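PDB 6FIG: receptor-like protein kinase ANXUR1 from Arabidopsis thaliana, which is a malectin-like receptor kinase involved in plant reproduction, whose ectodomain probably senses extracellular signals and whose cytoplasmic kinase probably phosphorylates serine and threonine residues. Local coordinates for residues A[73-78]-A[205-210]. Sequence-based numbering, arbitrary orientation.
Sequences RHLLRL and GGLTRT
Arg77 reaches from strand 73-80 to the loop at Leu207 and Thr208, which lies between strands 185-192 and 212-213. Both segments belong to the malectin-like region, and strand 73-80 is a beta-sandwich strand paired with strands 122-128 and 151-161.

Two hydrogen bonds carry the polar part. Arg77 NH1 donates to Thr208 OG1 at 3.0 Å; the oxygen lies in the guanidinium plane and the bond is nearly straight, at 164°. Arg77 NH2 donates to Leu207 O at 2.8 Å. Here the donor sits in the carbonyl plane, but the oxygen lies 21° out of the guanidinium plane. The Arg77 chain is straight through chi2 and chi3 (chi3 -175°), which carries the charged group across to the loop.

Salt bridges from Glu125 of strand 122-128 to NE and from Glu157 of strand 151-161 to NH1 fix the Arg77 guanidinium, so that it is positioned to donate to the loop. On the loop side, Thr208 OG1 is also hydrogen-bonded to Lys20, and Arg209 NE forms a separate salt bridge with Asp203.

The apolar part is small: Leu75 CD1 lies 4.3 Å from Leu207 CB. Arg209 CG comes to the guanidinium edge of Arg77, 3.7 Å from NH2. Within the loop, Leu207 CD1 sits over the centre of one face of the Arg209 guanidinium, 3.7 Å above its plane.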
loop_
_atom_site.group_PDB
_atom_site.type_symbol
_atom_site.label_atom_id
_atom_site.label_comp_id
_atom_site.label_asym_id
_atom_site.label_seq_id
_atom_site.Cartn_x
_atom_site.Cartn_y
_atom_site.Cartn_z
ATOM N N ARG A 73 11.342 1.471 -12.997
ATOM C CA ARG A 73 11.248 0.038 -13.175
ATOM C C ARG A 73 9.870 -0.434 -12.707
ATOM O O ARG A 73 9.274 0.200 -11.821
ATOM C CB ARG A 73 12.386 -0.609 -12.357
ATOM C CG ARG A 73 12.447 -2.109 -12.365
ATOM C CD ARG A 73 13.730 -2.653 -11.768
ATOM N NE ARG A 73 14.874 -2.535 -12.660
ATOM C CZ ARG A 73 15.169 -3.379 -13.651
ATOM N NH1 ARG A 73 14.385 -4.403 -13.942
ATOM N NH2 ARG A 73 16.262 -3.162 -14.384
ATOM N N HIS A 74 9.362 -1.496 -13.339
ATOM C CA HIS A 74 8.061 -2.083 -12.971
ATOM C C HIS A 74 8.097 -3.556 -12.793
ATOM O O HIS A 74 8.799 -4.267 -13.526
ATOM C CB HIS A 74 7.008 -1.746 -14.028
ATOM C CG HIS A 74 6.732 -0.299 -14.105
ATOM N ND1 HIS A 74 7.541 0.562 -14.811
ATOM C CD2 HIS A 74 5.797 0.462 -13.492
ATOM C CE1 HIS A 74 7.107 1.798 -14.634
ATOM N NE2 HIS A 74 6.054 1.765 -13.829
ATOM N N LEU A 75 7.334 -4.034 -11.815
ATOM C CA LEU A 75 6.939 -5.421 -11.782
ATOM C C LEU A 75 5.706 -5.607 -12.650
ATOM O O LEU A 75 4.768 -4.791 -12.603
ATOM C CB LEU A 75 6.580 -5.893 -10.381
ATOM C CG LEU A 75 7.669 -6.173 -9.407
ATOM C CD1 LEU A 75 7.113 -6.565 -8.046
ATOM C CD2 LEU A 75 8.650 -7.235 -9.902
ATOM N N LEU A 76 5.722 -6.650 -13.464
ATOM C CA LEU A 76 4.572 -7.057 -14.259
ATOM C C LEU A 76 4.269 -8.472 -13.879
ATOM O O LEU A 76 5.165 -9.342 -13.962
ATOM C CB LEU A 76 4.867 -6.958 -15.749
ATOM C CG LEU A 76 3.857 -7.605 -16.697
ATOM C CD1 LEU A 76 2.524 -6.861 -16.668
ATOM C CD2 LEU A 76 4.386 -7.616 -18.124
ATOM N N ARG A 77 3.037 -8.752 -13.476
ATOM C CA ARG A 77 2.599 -10.100 -13.229
ATOM C C ARG A 77 1.462 -10.488 -14.149
ATOM O O ARG A 77 0.550 -9.692 -14.363
ATOM C CB ARG A 77 2.100 -10.284 -11.804
ATOM C CG ARG A 77 3.187 -10.108 -10.776
ATOM C CD ARG A 77 2.660 -10.236 -9.378
ATOM N NE ARG A 77 3.731 -9.948 -8.435
ATOM C CZ ARG A 77 3.604 -9.255 -7.310
ATOM N NH1 ARG A 77 2.449 -8.738 -6.924
ATOM N NH2 ARG A 77 4.679 -9.038 -6.562
ATOM N N LEU A 78 1.524 -11.713 -14.632
ATOM C CA LEU A 78 0.500 -12.291 -15.491
ATOM C C LEU A 78 -0.018 -13.546 -14.798
ATOM O O LEU A 78 0.766 -14.444 -14.457
ATOM C CB LEU A 78 1.086 -12.648 -16.851
ATOM C CG LEU A 78 1.764 -11.489 -17.588
ATOM C CD1 LEU A 78 2.359 -11.975 -18.876
ATOM C CD2 LEU A 78 0.799 -10.340 -17.863
ATOM N N GLY A 205 8.259 -2.859 0.861
ATOM C CA GLY A 205 8.229 -2.034 -0.364
ATOM C C GLY A 205 6.850 -1.851 -0.979
ATOM O O GLY A 205 6.733 -1.371 -2.088
ATOM N N GLY A 206 5.804 -2.272 -0.269
ATOM C CA GLY A 206 4.475 -2.502 -0.879
ATOM C C GLY A 206 4.449 -3.308 -2.175
ATOM O O GLY A 206 3.549 -3.123 -2.993
ATOM N N LEU A 207 5.408 -4.229 -2.367
ATOM C CA LEU A 207 5.573 -4.892 -3.650
ATOM C C LEU A 207 4.753 -6.183 -3.789
ATOM O O LEU A 207 4.736 -6.790 -4.838
ATOM C CB LEU A 207 7.058 -5.175 -3.925
ATOM C CG LEU A 207 7.955 -3.947 -4.062
ATOM C CD1 LEU A 207 9.410 -4.384 -4.232
ATOM C CD2 LEU A 207 7.498 -3.087 -5.235
ATOM N N THR A 208 4.091 -6.588 -2.703
ATOM C CA THR A 208 3.255 -7.788 -2.665
ATOM C C THR A 208 3.823 -9.061 -3.277
ATOM O O THR A 208 3.091 -9.892 -3.814
ATOM C CB THR A 208 1.791 -7.526 -3.139
ATOM O OG1 THR A 208 1.753 -7.151 -4.528
ATOM C CG2 THR A 208 1.132 -6.482 -2.288
ATOM N N ARG A 209 5.142 -9.228 -3.145
ATOM C CA ARG A 209 5.816 -10.469 -3.499
ATOM C C ARG A 209 5.515 -11.545 -2.459
ATOM O O ARG A 209 5.488 -11.276 -1.261
ATOM C CB ARG A 209 7.330 -10.290 -3.535
ATOM C CG ARG A 209 7.824 -9.296 -4.568
ATOM C CD ARG A 209 9.255 -8.845 -4.288
ATOM N NE ARG A 209 9.336 -8.149 -3.020
ATOM C CZ ARG A 209 10.419 -7.539 -2.531
ATOM N NH1 ARG A 209 11.569 -7.523 -3.193
ATOM N NH2 ARG A 209 10.347 -6.975 -1.337
ATOM N N THR A 210 5.291 -12.761 -2.930
ATOM C CA THR A 210 5.128 -13.899 -2.051
ATOM C C THR A 210 6.490 -14.568 -1.881
ATOM O O THR A 210 7.182 -14.804 -2.855
ATOM C CB THR A 210 4.117 -14.890 -2.632
ATOM O OG1 THR A 210 2.880 -14.200 -2.817
ATOM C CG2 THR A 210 3.882 -16.040 -1.686
#